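Long-range contact in alanine racemase (PDB 3C3K), which probably binds a small ligand between the two lobes of a periplasmic binding protein-like fold, as LacI-type transcription regulators do: residues K125-I130 with H153-S158. Numbering follows the deposited sequence.
Sequences KRIALI and HGLDYS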
ATOM      1  N   LYS B 125      23.909  -4.708  22.405  1.00 17.26           N
ATOM      2  CA  LYS B 125      23.768  -4.343  23.788  1.00 17.65           C
ATOM      3  C   LYS B 125      23.035  -2.999  23.939  1.00 18.52           C
ATOM      4  O   LYS B 125      22.573  -2.628  25.031  1.00 18.54           O
ATOM      5  CB  LYS B 125      25.158  -4.252  24.446  1.00 18.53           C
ATOM      6  CG  LYS B 125      25.610  -5.599  25.004  1.00 20.61           C
ATOM      7  CD  LYS B 125      26.929  -5.483  25.726  1.00 27.38           C
ATOM      8  CE  LYS B 125      27.435  -6.846  26.137  1.00 32.54           C
ATOM      9  NZ  LYS B 125      27.299  -7.871  25.036  1.00 39.97           N
ATOM     10  N   ARG B 126      22.879  -2.286  22.836  1.00 17.75           N
ATOM     11  CA  ARG B 126      22.158  -1.017  22.886  1.00 18.08           C
ATOM     12  C   ARG B 126      21.092  -1.015  21.808  1.00 18.00           C
ATOM     13  O   ARG B 126      21.315  -0.496  20.687  1.00 19.32           O
ATOM     14  CB  ARG B 126      23.122   0.157  22.708  1.00 17.27           C
ATOM     15  CG  ARG B 126      24.063   0.329  23.899  1.00 19.21           C
ATOM     16  CD  ARG B 126      25.286   1.317  23.708  1.00 20.04           C
ATOM     17  NE  ARG B 126      25.879   1.404  22.371  1.00 26.21           N
ATOM     18  CZ  ARG B 126      26.850   0.625  21.872  1.00 29.22           C
ATOM     19  NH1 ARG B 126      27.381  -0.366  22.581  1.00 27.77           N
ATOM     20  NH2 ARG B 126      27.305   0.837  20.624  1.00 28.66           N
ATOM     21  N   ILE B 127      19.952  -1.616  22.133  1.00 16.46           N
ATOM     22  CA  ILE B 127      18.927  -1.864  21.161  1.00 16.68           C
ATOM     23  C   ILE B 127      17.897  -0.757  21.370  1.00 16.58           C
ATOM     24  O   ILE B 127      17.419  -0.563  22.505  1.00 18.74           O
ATOM     25  CB  ILE B 127      18.281  -3.268  21.360  1.00 15.73           C
ATOM     26  CG1 ILE B 127      19.325  -4.374  21.205  1.00 17.05           C
ATOM     27  CG2 ILE B 127      17.088  -3.476  20.351  1.00 18.55           C
ATOM     28  CD1 ILE B 127      18.992  -5.652  21.885  1.00 19.33           C
ATOM     29  N   ALA B 128      17.561  -0.049  20.301  1.00 15.22           N
ATOM     30  CA  ALA B 128      16.545   1.027  20.289  1.00 13.96           C
ATOM     31  C   ALA B 128      15.289   0.496  19.605  1.00 14.76           C
ATOM     32  O   ALA B 128      15.339  -0.530  18.872  1.00 14.71           O
ATOM     33  CB  ALA B 128      17.091   2.321  19.521  1.00 14.71           C
ATOM     34  N   LEU B 129      14.164   1.161  19.879  1.00 12.34           N
ATOM     35  CA  LEU B 129      12.868   0.854  19.294  1.00 12.79           C
ATOM     36  C   LEU B 129      12.329   2.083  18.547  1.00 13.47           C
ATOM     37  O   LEU B 129      12.382   3.220  19.051  1.00 13.10           O
ATOM     38  CB  LEU B 129      11.871   0.396  20.388  1.00 12.06           C
ATOM     39  CG  LEU B 129      10.437   0.019  19.971  1.00 11.67           C
ATOM     40  CD1 LEU B 129      10.469  -1.438  19.355  1.00 11.13           C
ATOM     41  CD2 LEU B 129       9.475   0.019  21.160  1.00 13.66           C
ATOM     42  N   ILE B 130      11.891   1.878  17.311  1.00 12.53           N
ATOM     43  CA  ILE B 130      11.119   2.913  16.636  1.00 12.72           C
ATOM     44  C   ILE B 130       9.663   2.415  16.740  1.00 13.58           C
ATOM     45  O   ILE B 130       9.307   1.347  16.162  1.00 12.67           O
ATOM     46  CB  ILE B 130      11.529   3.119  15.131  1.00 12.00           C
ATOM     47  CG1 ILE B 130      12.973   3.563  15.039  1.00  9.29           C
ATOM     48  CG2 ILE B 130      10.614   4.219  14.463  1.00 13.24           C
ATOM     49  CD1 ILE B 130      13.493   3.758  13.636  1.00 14.40           C
ATOM     50  N   HIS B 153      17.588  -8.910  30.394  1.00 16.85           N
ATOM     51  CA  HIS B 153      19.001  -9.172  30.048  1.00 17.25           C
ATOM     52  C   HIS B 153      19.947  -8.221  30.771  1.00 17.10           C
ATOM     53  O   HIS B 153      21.123  -8.172  30.495  1.00 17.20           O
ATOM     54  CB  HIS B 153      19.194  -9.074  28.525  1.00 15.94           C
ATOM     55  CG  HIS B 153      18.617 -10.240  27.780  1.00 15.37           C
ATOM     56  ND1 HIS B 153      19.057 -11.534  27.965  1.00 14.06           N
ATOM     57  CD2 HIS B 153      17.607 -10.305  26.874  1.00 14.09           C
ATOM     58  CE1 HIS B 153      18.368 -12.341  27.171  1.00 16.36           C
ATOM     59  NE2 HIS B 153      17.470 -11.625  26.512  1.00 15.44           N
ATOM     60  N   GLY B 154      19.404  -7.430  31.677  1.00 17.52           N
ATOM     61  CA  GLY B 154      20.229  -6.512  32.445  1.00 16.27           C
ATOM     62  C   GLY B 154      20.943  -5.464  31.614  1.00 16.53           C
ATOM     63  O   GLY B 154      22.005  -5.064  31.975  1.00 15.71           O
ATOM     64  N   LEU B 155      20.375  -5.075  30.467  1.00 17.71           N
ATOM     65  CA  LEU B 155      20.961  -4.070  29.609  1.00 19.10           C
ATOM     66  C   LEU B 155      20.680  -2.684  30.195  1.00 20.00           C
ATOM     67  O   LEU B 155      19.595  -2.399  30.641  1.00 20.54           O
ATOM     68  CB  LEU B 155      20.462  -4.216  28.158  1.00 19.12           C
ATOM     69  CG  LEU B 155      20.646  -5.643  27.545  1.00 21.06           C
ATOM     70  CD1 LEU B 155      20.081  -5.853  26.178  1.00 20.59           C
ATOM     71  CD2 LEU B 155      22.120  -6.045  27.476  1.00 20.29           C
ATOM     72  N   ASP B 156      21.656  -1.798  30.155  1.00 20.68           N
ATOM     73  CA  ASP B 156      21.444  -0.458  30.686  1.00 22.10           C
ATOM     74  C   ASP B 156      20.746   0.505  29.672  1.00 22.66           C
ATOM     75  O   ASP B 156      19.976   1.416  30.055  1.00 23.63           O
ATOM     76  CB  ASP B 156      22.791   0.091  31.087  1.00 24.37           C
ATOM     77  CG  ASP B 156      22.668   1.328  32.012  1.00 31.13           C
ATOM     78  OD1 ASP B 156      21.533   1.690  32.460  1.00 33.37           O
ATOM     79  OD2 ASP B 156      23.715   1.932  32.270  1.00 36.42           O
ATOM     80  N   TYR B 157      20.964   0.275  28.388  1.00 20.67           N
ATOM     81  CA  TYR B 157      20.436   1.159  27.342  1.00 20.12           C
ATOM     82  C   TYR B 157      19.013   0.800  26.969  1.00 20.06           C
ATOM     83  O   TYR B 157      18.678  -0.387  26.650  1.00 18.43           O
ATOM     84  CB  TYR B 157      21.321   1.073  26.085  1.00 19.32           C
ATOM     85  CG  TYR B 157      20.898   1.888  24.867  1.00 18.25           C
ATOM     86  CD1 TYR B 157      21.545   3.069  24.537  1.00 17.63           C
ATOM     87  CD2 TYR B 157      19.904   1.427  24.005  1.00 18.75           C
ATOM     88  CE1 TYR B 157      21.179   3.801  23.406  1.00 18.79           C
ATOM     89  CE2 TYR B 157      19.510   2.145  22.910  1.00 17.43           C
ATOM     90  CZ  TYR B 157      20.157   3.333  22.602  1.00 17.56           C
ATOM     91  OH  TYR B 157      19.802   4.021  21.483  1.00 17.74           O
ATOM     92  N   SER B 158      18.217   1.859  26.937  1.00 19.75           N
ATOM     93  CA  SER B 158      16.861   1.814  26.510  1.00 20.04           C
ATOM     94  C   SER B 158      16.618   3.050  25.708  1.00 20.53           C
ATOM     95  O   SER B 158      17.026   4.175  26.143  1.00 18.88           O
ATOM     96  CB  SER B 158      15.954   1.954  27.731  1.00 19.68           C
ATOM     97  OG  SER B 158      14.917   1.081  27.578  1.00 25.41           O
TER
HETATM   98  O   HOH W   1      19.764  -2.281  24.862  1.00 12.75           O
HETATM   99  O   HOH W   2      23.339  -1.574  27.419  1.00 23.33           O
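The ring of Tyr157 takes the CB of Arg126 over one face, a CH-pi contact 3.7 Å from CB to the ring centroid and 18° off the normal, while at its edge Ile127 O lies in the ring plane, 3.4 Å from CE2. In this periplasmic binding protein-like lobe, a parallel sheet flanked by helices, the pair lies on the N-terminal side of strand 127-131, beside the loop that links helix 137-152 to the neighbouring strand 159-162, in a beta-alpha-beta crossover. The tyrosine reaches across to the strand because chi1 of 178° swings CG to the side opposite the backbone N, and its OH comes 3.8 Å from Ala128 CB, a methyl small enough to leave room for the ring. Arginine suits its place because its aliphatic root covers the ring while the guanidinium, turned 87° from the ring plane, leads away, NE bonding to Lys184 O. The side chain of Leu155 sets out toward the strand, and its CD1 lies 4.4 Å from Ile127 CD1; both leucine and isoleucine also touch Val120 of helix 108-121. Gly154, with positive phi, ends helix 137-152 in a Schellman motif and turns the chain into this loop. Water joins the backbones: one molecule donates to both Lys125 O and Tyr157 O and accepts from Ile127 N, and a second donates to Lys125 O at 2.7 Å while accepting from Tyr157 N.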